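Local coordinates for protein probable ribosomal RNA small subunit methyltransferase (Thermus thermophilus, PDB 3DMH) that transfers a methyl group from S-adenosylmethionine to the N2 amino group of a guanine in 16S ribosomal RNA, at residues F22-A27 with A78-T83; L50-G55 with D103-A108; Q236-G241 with D300-N305. All blocks are in the same frame, centred on the assembly; numbering follows the deposited sequence.

From the N terminus, segment 22-27 leaves the small hairpin 12-23 and meets helix 76-84 in contact 1, closing a loop of 50 residues. Segment 50-55 lies inside that loop, but its partner 103-108 comes after it, so contacts 1 and 2 cross; they also touch, Leu82 CD1 lying 3.4 Å from Gly55 O. Contact 3 follows in series, joining 236-241 to 300-305 across 58 residues. Contacts 2 and 3 each pair the first and fourth strands of a seven-stranded sheet ordered 3-2-1-4-5-7-6. Their centres are about 34 Å apart, on opposite sides of the chain's centre. Contact 1 bears on the cofactor site through Lys24 and Arg80, which both reach Asp288.

Contact 1 (F22-A27 with A78-T83); sequences FIKPGA and AFRCLT
Lys24 NZ, lying 4.0 Å from Arg80 NH1, is gripped by three acceptors: Pro25 O at 2.8 Å in the carbonyl plane, the backbone O of Tyr8 and, in a salt bridge, OD2 of Asp288, a residue that binds S-adenosylmethionine. Lys24 opens a type II beta turn, Lys24 to Ala27, that follows strand 19-23 and rests on helix 76-84; its closing bond, Ala27 N to Lys24 O, measures 3.2 Å. Arg80 NH1 makes a salt bridge to the same OD2 and a hydrogen bond with His9 ND1. The two cations therefore gather round one carboxylate, which probably offsets their nearness and ties turn and helix to the cofactor site.

The lysine chain bends at its last two torsions (chi3 -58°, chi4 -67°), which curls NZ back toward the turn's own Pro25 carbonyl. The bend also lays CE over one face of the Arg80 guanidinium, 3.6 Å from NH1. No hydrogen bond passes directly between the segments, so the rest of the contact is van der Waals packing centred on Cys81. Its SG meets Lys24 CG at 3.6 Å and Ala27 CB at 4.0 Å, while Cys81 CB sits 3.4 Å from Phe22 O.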
loop_
_atom_site.group_PDB
_atom_site.type_symbol
_atom_site.label_atom_id
_atom_site.label_comp_id
_atom_site.label_asym_id
_atom_site.label_seq_id
_atom_site.Cartn_x
_atom_site.Cartn_y
_atom_site.Cartn_z
ATOM N N PHE A 22 8.241 -12.578 -12.054
ATOM C CA PHE A 22 6.831 -12.774 -11.715
ATOM C C PHE A 22 6.123 -11.464 -11.458
ATOM O O PHE A 22 6.650 -10.576 -10.774
ATOM C CB PHE A 22 6.682 -13.654 -10.472
ATOM C CG PHE A 22 6.990 -15.123 -10.735
ATOM C CD1 PHE A 22 5.956 -16.012 -10.997
ATOM C CD2 PHE A 22 8.312 -15.611 -10.726
ATOM C CE1 PHE A 22 6.200 -17.356 -11.206
ATOM C CE2 PHE A 22 8.563 -16.970 -10.969
ATOM C CZ PHE A 22 7.494 -17.837 -11.200
ATOM N N ILE A 23 4.900 -11.394 -11.964
ATOM C CA ILE A 23 4.018 -10.260 -11.694
ATOM C C ILE A 23 2.662 -10.800 -11.235
ATOM O O ILE A 23 2.355 -11.982 -11.407
ATOM C CB ILE A 23 3.871 -9.330 -12.933
ATOM C CG1 ILE A 23 3.077 -10.023 -14.037
ATOM C CG2 ILE A 23 5.286 -8.820 -13.399
ATOM C CD1 ILE A 23 2.707 -9.097 -15.190
ATOM N N LYS A 24 1.825 -9.930 -10.687
ATOM C CA LYS A 24 0.462 -10.349 -10.348
ATOM C C LYS A 24 -0.408 -9.101 -10.292
ATOM O O LYS A 24 0.120 -7.984 -10.120
ATOM C CB LYS A 24 0.392 -11.103 -8.994
ATOM C CG LYS A 24 0.579 -10.186 -7.781
ATOM C CD LYS A 24 0.356 -10.900 -6.438
ATOM C CE LYS A 24 -1.024 -11.513 -6.321
ATOM N NZ LYS A 24 -2.140 -10.492 -6.274
ATOM N N PRO A 25 -1.738 -9.288 -10.398
ATOM C CA PRO A 25 -2.641 -8.159 -10.183
ATOM C C PRO A 25 -2.376 -7.514 -8.816
ATOM O O PRO A 25 -2.086 -8.193 -7.835
ATOM C CB PRO A 25 -4.027 -8.803 -10.245
ATOM C CG PRO A 25 -3.836 -10.014 -11.171
ATOM C CD PRO A 25 -2.469 -10.532 -10.717
ATOM N N GLY A 26 -2.404 -6.184 -8.786
ATOM C CA GLY A 26 -2.218 -5.462 -7.519
ATOM C C GLY A 26 -0.785 -5.200 -7.077
ATOM O O GLY A 26 -0.542 -4.587 -6.024
ATOM N N ALA A 27 0.190 -5.652 -7.868
ATOM C CA ALA A 27 1.593 -5.378 -7.587
ATOM C C ALA A 27 2.144 -4.236 -8.473
ATOM O O ALA A 27 1.969 -4.255 -9.717
ATOM C CB ALA A 27 2.427 -6.639 -7.788
ATOM N N ALA A 78 3.731 -7.179 -3.790
ATOM C CA ALA A 78 5.021 -7.070 -4.493
ATOM C C ALA A 78 6.053 -8.058 -3.919
ATOM O O ALA A 78 6.791 -8.715 -4.671
ATOM C CB ALA A 78 5.530 -5.634 -4.447
ATOM N N PHE A 79 6.091 -8.213 -2.584
ATOM C CA PHE A 79 6.995 -9.224 -1.985
ATOM C C PHE A 79 6.688 -10.659 -2.422
ATOM O O PHE A 79 7.603 -11.431 -2.697
ATOM C CB PHE A 79 7.018 -9.014 -0.487
ATOM C CG PHE A 79 7.736 -7.753 -0.103
ATOM C CD1 PHE A 79 9.051 -7.596 -0.490
ATOM N N ARG A 80 5.412 -10.986 -2.630
ATOM C CA ARG A 80 5.082 -12.325 -3.168
ATOM C C ARG A 80 5.766 -12.512 -4.527
ATOM O O ARG A 80 6.332 -13.585 -4.815
ATOM C CB ARG A 80 3.580 -12.499 -3.364
ATOM C CG ARG A 80 2.771 -12.542 -2.092
ATOM C CD ARG A 80 1.273 -12.362 -2.407
ATOM N NE ARG A 80 0.603 -13.633 -2.642
ATOM C CZ ARG A 80 -0.706 -13.801 -2.900
ATOM N NH1 ARG A 80 -1.561 -12.758 -2.969
ATOM N NH2 ARG A 80 -1.177 -15.046 -3.088
ATOM N N CYS A 81 5.703 -11.460 -5.348
ATOM C CA CYS A 81 6.347 -11.514 -6.675
ATOM C C CYS A 81 7.863 -11.608 -6.591
ATOM O O CYS A 81 8.439 -12.456 -7.241
ATOM C CB CYS A 81 5.961 -10.308 -7.504
ATOM S SG CYS A 81 4.191 -10.266 -7.926
ATOM N N LEU A 82 8.501 -10.727 -5.809
ATOM C CA LEU A 82 9.961 -10.762 -5.687
ATOM C C LEU A 82 10.512 -12.147 -5.260
ATOM O O LEU A 82 11.474 -12.644 -5.804
ATOM C CB LEU A 82 10.399 -9.692 -4.676
ATOM C CG LEU A 82 10.125 -8.279 -5.175
ATOM C CD1 LEU A 82 10.259 -7.267 -4.028
ATOM C CD2 LEU A 82 11.097 -7.885 -6.309
ATOM N N THR A 83 9.993 -12.662 -4.170
ATOM C CA THR A 83 10.257 -13.973 -3.644
ATOM C C THR A 83 10.075 -15.073 -4.709
ATOM O O THR A 83 10.949 -15.922 -4.875
ATOM C CB THR A 83 9.420 -14.236 -2.379
ATOM O OG1 THR A 83 9.743 -13.209 -1.435
ATOM C CG2 THR A 83 9.785 -15.574 -1.791
#

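Contact 2 (L50-G55 with D103-A108); sequences LDLNPG and DLVVLA
Leu50 and Val106 make the shortest backbone bond of this parallel pairing, Val106 N to Leu50 O at 2.8 Å. Leu50 N to Leu104 O and Leu52 N to Val106 O complete the ladder, the last of them nearly straight at 167°. The touching parts, 50-53 and 104-108, run 4° apart, and the bridges Leu50-Val105 and Asp51-Val106 fix the register.

The tight part is the apolar side lined by Leu50, Leu52, Val105 and Leu107. Leu52 CD1 reaches Val105 CG1 at 3.8 Å, and Leu52 CB meets Leu107 CD1 at 3.9 Å. Helix 115-128 covers this side, with Ala125 touching both Leu52 and Val105 and Leu122 touching Leu107.

Past the Leu52 N bond the backbones part, and a water enters instead. It donates to Asp51 OD1 at 2.8 Å, accepts from Ala108 N at 2.9 Å and gives a weak bond to Asn53 O, bridging the segments where no direct backbone bond follows. Asp51 OD1 also takes Asn53 N at 3.0 Å, on its anti side but out of the carboxylate plane, in an Asx turn; OD2 is bonded to Ser60 OG, so both carboxylate oxygens are held.

Asn53 bridges the parted backbones with its side chain. CG stands anti to the backbone N (chi1 -178°), extending the amide to Ala108, where ND2 meets O at 2.8 Å within the amide plane but above the carbonyl plane. Asn53 OD1 pairs with Arg113 NH2, which fixes the amide's rotation, and a sulfate ion lies about 4 Å from this side chain.

Neighbouring parallel first and fourth strands in a sheet ordered 3-2-1-4-5-7-6, with a glycine-containing loop after the first, are characteristic of the Rossmann-like methyltransferase fold.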
loop_
_atom_site.group_PDB
_atom_site.type_symbol
_atom_site.label_atom_id
_atom_site.label_comp_id
_atom_site.label_asym_id
_atom_site.label_seq_id
_atom_site.Cartn_x
_atom_site.Cartn_y
_atom_site.Cartn_z
ATOM N N LEU A 50 21.047 -1.373 -2.730
ATOM C CA LEU A 50 19.766 -1.405 -2.024
ATOM C C LEU A 50 18.694 -0.772 -2.913
ATOM O O LEU A 50 18.853 0.360 -3.359
ATOM C CB LEU A 50 19.886 -0.620 -0.708
ATOM C CG LEU A 50 18.655 -0.576 0.212
ATOM C CD1 LEU A 50 18.323 -1.942 0.751
ATOM C CD2 LEU A 50 18.888 0.439 1.367
ATOM N N ASP A 51 17.591 -1.487 -3.152
ATOM C CA ASP A 51 16.430 -0.911 -3.853
ATOM C C ASP A 51 15.365 -0.567 -2.817
ATOM O O ASP A 51 14.886 -1.455 -2.115
ATOM C CB ASP A 51 15.873 -1.934 -4.852
ATOM C CG ASP A 51 14.814 -1.363 -5.760
ATOM O OD1 ASP A 51 14.118 -0.392 -5.404
ATOM O OD2 ASP A 51 14.634 -1.964 -6.848
ATOM N N LEU A 52 15.020 0.719 -2.711
ATOM C CA LEU A 52 14.091 1.195 -1.672
ATOM C C LEU A 52 12.623 1.216 -2.086
ATOM O O LEU A 52 11.762 1.573 -1.280
ATOM C CB LEU A 52 14.506 2.599 -1.181
ATOM C CG LEU A 52 15.781 2.613 -0.356
ATOM C CD1 LEU A 52 16.134 4.072 -0.024
ATOM C CD2 LEU A 52 15.618 1.803 0.921
ATOM N N ASN A 53 12.328 0.873 -3.342
ATOM C CA ASN A 53 10.933 0.872 -3.813
ATOM C C ASN A 53 10.831 -0.071 -4.996
ATOM O O ASN A 53 10.585 0.371 -6.123
ATOM C CB ASN A 53 10.470 2.288 -4.190
ATOM C CG ASN A 53 9.006 2.332 -4.642
ATOM O OD1 ASN A 53 8.194 1.466 -4.274
ATOM N ND2 ASN A 53 8.667 3.322 -5.454
ATOM N N PRO A 54 11.094 -1.363 -4.755
ATOM C CA PRO A 54 11.297 -2.251 -5.922
ATOM C C PRO A 54 10.057 -2.624 -6.708
ATOM O O PRO A 54 10.177 -2.878 -7.904
ATOM C CB PRO A 54 11.894 -3.520 -5.314
ATOM C CG PRO A 54 11.391 -3.522 -3.895
ATOM C CD PRO A 54 11.320 -2.060 -3.472
ATOM N N GLY A 55 8.894 -2.674 -6.070
ATOM C CA GLY A 55 7.726 -3.292 -6.747
ATOM C C GLY A 55 8.100 -4.708 -7.144
ATOM O O GLY A 55 8.694 -5.444 -6.369
ATOM N N ASP A 103 26.825 0.603 -1.371
ATOM C CA ASP A 103 27.558 1.402 -2.352
ATOM C C ASP A 103 26.624 2.089 -3.364
ATOM O O ASP A 103 26.969 3.134 -3.937
ATOM C CB ASP A 103 28.534 0.504 -3.112
ATOM C CG ASP A 103 29.418 -0.297 -2.189
ATOM O OD1 ASP A 103 30.163 0.324 -1.401
ATOM O OD2 ASP A 103 29.385 -1.544 -2.272
ATOM N N LEU A 104 25.442 1.503 -3.568
ATOM C CA LEU A 104 24.501 1.990 -4.562
ATOM C C LEU A 104 23.087 1.849 -4.054
ATOM O O LEU A 104 22.751 0.810 -3.491
ATOM C CB LEU A 104 24.654 1.162 -5.849
ATOM C CG LEU A 104 23.861 1.602 -7.079
ATOM C CD1 LEU A 104 24.314 2.951 -7.599
ATOM C CD2 LEU A 104 23.988 0.555 -8.195
ATOM N N VAL A 105 22.277 2.885 -4.256
ATOM C CA VAL A 105 20.842 2.803 -3.933
ATOM C C VAL A 105 20.040 3.090 -5.194
ATOM O O VAL A 105 20.411 3.946 -6.000
ATOM C CB VAL A 105 20.464 3.774 -2.771
ATOM C CG1 VAL A 105 18.945 3.826 -2.550
ATOM C CG2 VAL A 105 21.151 3.353 -1.500
ATOM N N VAL A 106 18.936 2.357 -5.356
ATOM C CA VAL A 106 17.994 2.598 -6.442
ATOM C C VAL A 106 16.665 3.039 -5.833
ATOM O O VAL A 106 16.129 2.363 -4.953
ATOM C CB VAL A 106 17.804 1.336 -7.307
ATOM C CG1 VAL A 106 16.739 1.596 -8.375
ATOM C CG2 VAL A 106 19.157 0.960 -7.983
ATOM N N LEU A 107 16.147 4.187 -6.273
ATOM C CA LEU A 107 14.866 4.676 -5.746
ATOM C C LEU A 107 14.010 5.249 -6.868
ATOM O O LEU A 107 14.275 6.356 -7.386
ATOM C CB LEU A 107 15.086 5.725 -4.641
ATOM C CG LEU A 107 13.853 6.441 -4.090
ATOM C CD1 LEU A 107 12.925 5.435 -3.407
ATOM C CD2 LEU A 107 14.296 7.479 -3.106
ATOM N N ALA A 108 13.018 4.459 -7.288
ATOM C CA ALA A 108 11.894 5.001 -8.041
ATOM C C ALA A 108 11.069 5.829 -7.045
ATOM O O ALA A 108 10.598 5.304 -6.031
ATOM C CB ALA A 108 11.053 3.863 -8.640
HETATM O O HOH W 1 13.011 1.623 -6.939
#

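Contact 3 (Q236-G241 with D300-N305). With SAM (S-adenosylmethionine), chain D; GMP (guanosine), chain E.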
loop_
_atom_site.group_PDB
_atom_site.type_symbol
_atom_site.label_atom_id
_atom_site.label_comp_id
_atom_site.label_asym_id
_atom_site.label_seq_id
_atom_site.Cartn_x
_atom_site.Cartn_y
_atom_site.Cartn_z
ATOM N N GLN A 236 -17.635 -11.631 14.149
ATOM C CA GLN A 236 -16.350 -11.673 13.448
ATOM C C GLN A 236 -16.403 -10.766 12.223
ATOM O O GLN A 236 -17.247 -10.947 11.348
ATOM C CB GLN A 236 -16.003 -13.114 13.077
ATOM C CG GLN A 236 -15.665 -13.954 14.302
ATOM C CD GLN A 236 -15.597 -15.436 14.004
ATOM O OE1 GLN A 236 -16.141 -15.909 13.007
ATOM N NE2 GLN A 236 -14.937 -16.183 14.880
ATOM N N VAL A 237 -15.514 -9.774 12.201
ATOM C CA VAL A 237 -15.519 -8.749 11.156
ATOM C C VAL A 237 -14.199 -8.823 10.404
ATOM O O VAL A 237 -13.141 -8.959 11.024
ATOM C CB VAL A 237 -15.658 -7.333 11.768
ATOM C CG1 VAL A 237 -15.462 -6.237 10.710
ATOM C CG2 VAL A 237 -17.021 -7.175 12.439
ATOM N N LEU A 238 -14.261 -8.756 9.070
ATOM C CA LEU A 238 -13.075 -8.579 8.242
ATOM C C LEU A 238 -13.139 -7.186 7.642
ATOM O O LEU A 238 -14.165 -6.838 7.050
ATOM C CB LEU A 238 -13.045 -9.595 7.105
ATOM C CG LEU A 238 -11.840 -9.532 6.153
ATOM C CD1 LEU A 238 -10.540 -9.856 6.871
ATOM C CD2 LEU A 238 -12.067 -10.563 5.052
ATOM N N ASP A 239 -12.057 -6.420 7.810
ATOM C CA ASP A 239 -11.945 -5.068 7.241
ATOM C C ASP A 239 -10.964 -5.188 6.076
ATOM O O ASP A 239 -9.754 -5.379 6.301
ATOM C CB ASP A 239 -11.439 -4.087 8.313
ATOM C CG ASP A 239 -11.329 -2.649 7.825
ATOM O OD1 ASP A 239 -11.502 -2.376 6.626
ATOM O OD2 ASP A 239 -11.026 -1.803 8.686
ATOM N N LEU A 240 -11.489 -5.120 4.841
ATOM C CA LEU A 240 -10.648 -5.273 3.645
ATOM C C LEU A 240 -9.997 -3.941 3.309
ATOM O O LEU A 240 -10.673 -2.979 2.883
ATOM C CB LEU A 240 -11.482 -5.754 2.450
ATOM C CG LEU A 240 -12.029 -7.172 2.498
ATOM C CD1 LEU A 240 -13.095 -7.399 1.448
ATOM C CD2 LEU A 240 -10.901 -8.185 2.317
ATOM N N GLY A 241 -8.676 -3.874 3.470
ATOM C CA GLY A 241 -7.942 -2.650 3.221
ATOM C C GLY A 241 -8.058 -1.762 4.431
ATOM O O GLY A 241 -8.572 -0.657 4.349
ATOM N N ASP A 300 -18.880 -12.842 9.901
ATOM C CA ASP A 300 -20.269 -12.405 10.012
ATOM C C ASP A 300 -20.503 -11.068 9.293
ATOM O O ASP A 300 -21.586 -10.829 8.744
ATOM C CB ASP A 300 -20.648 -12.246 11.489
ATOM C CG ASP A 300 -20.372 -13.502 12.307
ATOM O OD1 ASP A 300 -20.859 -14.585 11.910
ATOM O OD2 ASP A 300 -19.664 -13.405 13.341
ATOM N N ILE A 301 -19.499 -10.194 9.320
ATOM C CA ILE A 301 -19.619 -8.860 8.732
ATOM C C ILE A 301 -18.316 -8.552 8.016
ATOM O O ILE A 301 -17.244 -8.757 8.576
ATOM C CB ILE A 301 -19.851 -7.781 9.819
ATOM C CG1 ILE A 301 -21.175 -8.027 10.545
ATOM C CG2 ILE A 301 -19.864 -6.377 9.217
ATOM C CD1 ILE A 301 -21.307 -7.240 11.836
ATOM N N ILE A 302 -18.411 -8.051 6.788
ATOM C CA ILE A 302 -17.221 -7.606 6.060
ATOM C C ILE A 302 -17.437 -6.179 5.594
ATOM O O ILE A 302 -18.515 -5.842 5.080
ATOM C CB ILE A 302 -16.902 -8.541 4.879
ATOM C CG1 ILE A 302 -16.573 -9.931 5.436
ATOM C CG2 ILE A 302 -15.720 -7.975 4.045
ATOM C CD1 ILE A 302 -16.137 -10.953 4.409
ATOM N N VAL A 303 -16.455 -5.322 5.856
ATOM C CA VAL A 303 -16.587 -3.902 5.511
ATOM C C VAL A 303 -15.421 -3.511 4.634
ATOM O O VAL A 303 -14.319 -4.061 4.773
ATOM C CB VAL A 303 -16.618 -2.972 6.766
ATOM C CG1 VAL A 303 -17.814 -3.297 7.643
ATOM C CG2 VAL A 303 -15.303 -3.082 7.567
ATOM N N THR A 304 -15.647 -2.547 3.745
ATOM C CA THR A 304 -14.532 -2.042 2.961
ATOM C C THR A 304 -14.798 -0.661 2.397
ATOM O O THR A 304 -15.908 -0.365 1.967
ATOM C CB THR A 304 -14.131 -3.021 1.817
ATOM O OG1 THR A 304 -12.921 -2.558 1.199
ATOM C CG2 THR A 304 -15.252 -3.153 0.750
ATOM N N ASN A 305 -13.750 0.162 2.458
ATOM C CA ASN A 305 -13.632 1.396 1.684
ATOM C C ASN A 305 -12.480 1.097 0.702
ATOM O O ASN A 305 -11.310 1.290 1.057
ATOM C CB ASN A 305 -13.275 2.531 2.646
ATOM C CG ASN A 305 -13.097 3.867 1.952
ATOM O OD1 ASN A 305 -13.234 3.969 0.737
ATOM N ND2 ASN A 305 -12.781 4.910 2.735
HETATM N N SAM D . -10.123 1.305 5.618
HETATM C CA SAM D . -9.278 2.549 5.639
HETATM C C SAM D . -10.180 3.754 5.797
HETATM O O SAM D . -11.391 3.553 5.635
HETATM O OXT SAM D . -9.685 4.867 6.040
HETATM C CB SAM D . -8.482 2.704 4.341
HETATM C CG SAM D . -9.311 2.791 3.057
HETATM S SD SAM D . -8.257 3.097 1.603
HETATM C CE SAM D . -9.448 3.813 0.435
HETATM C "C5'" SAM D . -7.992 1.470 0.839
HETATM C "C4'" SAM D . -6.947 0.648 1.577
HETATM O "O4'" SAM D . -6.788 -0.534 0.795
HETATM C "C3'" SAM D . -5.572 1.316 1.714
HETATM O "O3'" SAM D . -5.141 1.360 3.068
HETATM C "C2'" SAM D . -4.671 0.446 0.831
HETATM O "O2'" SAM D . -3.314 0.385 1.225
HETATM C "C1'" SAM D . -5.424 -0.879 0.936
HETATM N N9 SAM D . -5.025 -1.807 -0.104
HETATM C C8 SAM D . -4.605 -1.539 -1.405
HETATM N N7 SAM D . -4.361 -2.711 -2.042
HETATM C C5 SAM D . -4.607 -3.728 -1.143
HETATM C C6 SAM D . -4.490 -5.121 -1.208
HETATM N N6 SAM D . -4.042 -5.732 -2.313
HETATM N N1 SAM D . -4.833 -5.848 -0.091
HETATM C C2 SAM D . -5.264 -5.240 1.066
HETATM N N3 SAM D . -5.334 -3.855 1.178
HETATM C C4 SAM D . -5.019 -3.144 0.073
HETATM C "C4'" GMP E . -13.285 13.308 -2.603
HETATM O "O4'" GMP E . -13.563 11.902 -2.631
HETATM C "C3'" GMP E . -11.848 13.469 -3.070
HETATM O "O3'" GMP E . -11.025 13.576 -1.901
HETATM C "C2'" GMP E . -11.548 12.163 -3.785
HETATM O "O2'" GMP E . -10.162 11.830 -3.711
HETATM C "C1'" GMP E . -12.390 11.172 -3.001
HETATM N N9 GMP E . -12.838 9.975 -3.745
HETATM C C8 GMP E . -13.118 9.859 -5.054
HETATM N N7 GMP E . -13.526 8.600 -5.362
HETATM C C5 GMP E . -13.532 7.886 -4.214
HETATM C C6 GMP E . -13.851 6.493 -3.805
HETATM O O6 GMP E . -14.245 5.652 -4.641
HETATM N N1 GMP E . -13.702 6.174 -2.507
HETATM C C2 GMP E . -13.280 7.060 -1.571
HETATM N N2 GMP E . -13.143 6.693 -0.274
HETATM N N3 GMP E . -12.971 8.352 -1.875
HETATM C C4 GMP E . -13.081 8.801 -3.150
HETATM O O HOH W 2 -11.633 -0.805 4.399
#
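The Asp300 carboxylate and Gln236 amide lie with their planes 18° apart at one end of the strand pair. Asp300 OD1 makes a salt bridge and Gln236 OE1 a hydrogen bond to Arg331 NH2. Asp300 OD2 accepts Gln236 N at 2.8 Å on its anti side, 19° out of the carboxylate plane. With an alanine here, Gln236 N would probably lose that acceptor and Arg331 its salt-bridge partner.

At the other end, the Asn305 amide has the S-adenosylmethionine CE over one face, 4.0 Å from Asn305 CG. Its OD1 end receives guanosine N2 at 2.9 Å, while ND2 bonds to Asp213 and Ser216 and only weakly to the cofactor's O.

Backbone bonds of the parallel ladder join the two ends, such as Leu240 N to Val303 O at 3.0 Å. Leu240 CD1 packs on Ile302 CG2 at 3.7 Å, under helix 317-329. Thr304 OG1, set anti to its own N (chi1 -172°), donates to Leu240 O at 2.8 Å, and Gly241 O accepts the cofactor's N at 2.8 Å. The glycine loop and an Asn-Pro-Pro-Phe sequence beginning at Asn305, at the tips of strands one and four, mark the active site of a Rossmann-like amino-methyltransferase.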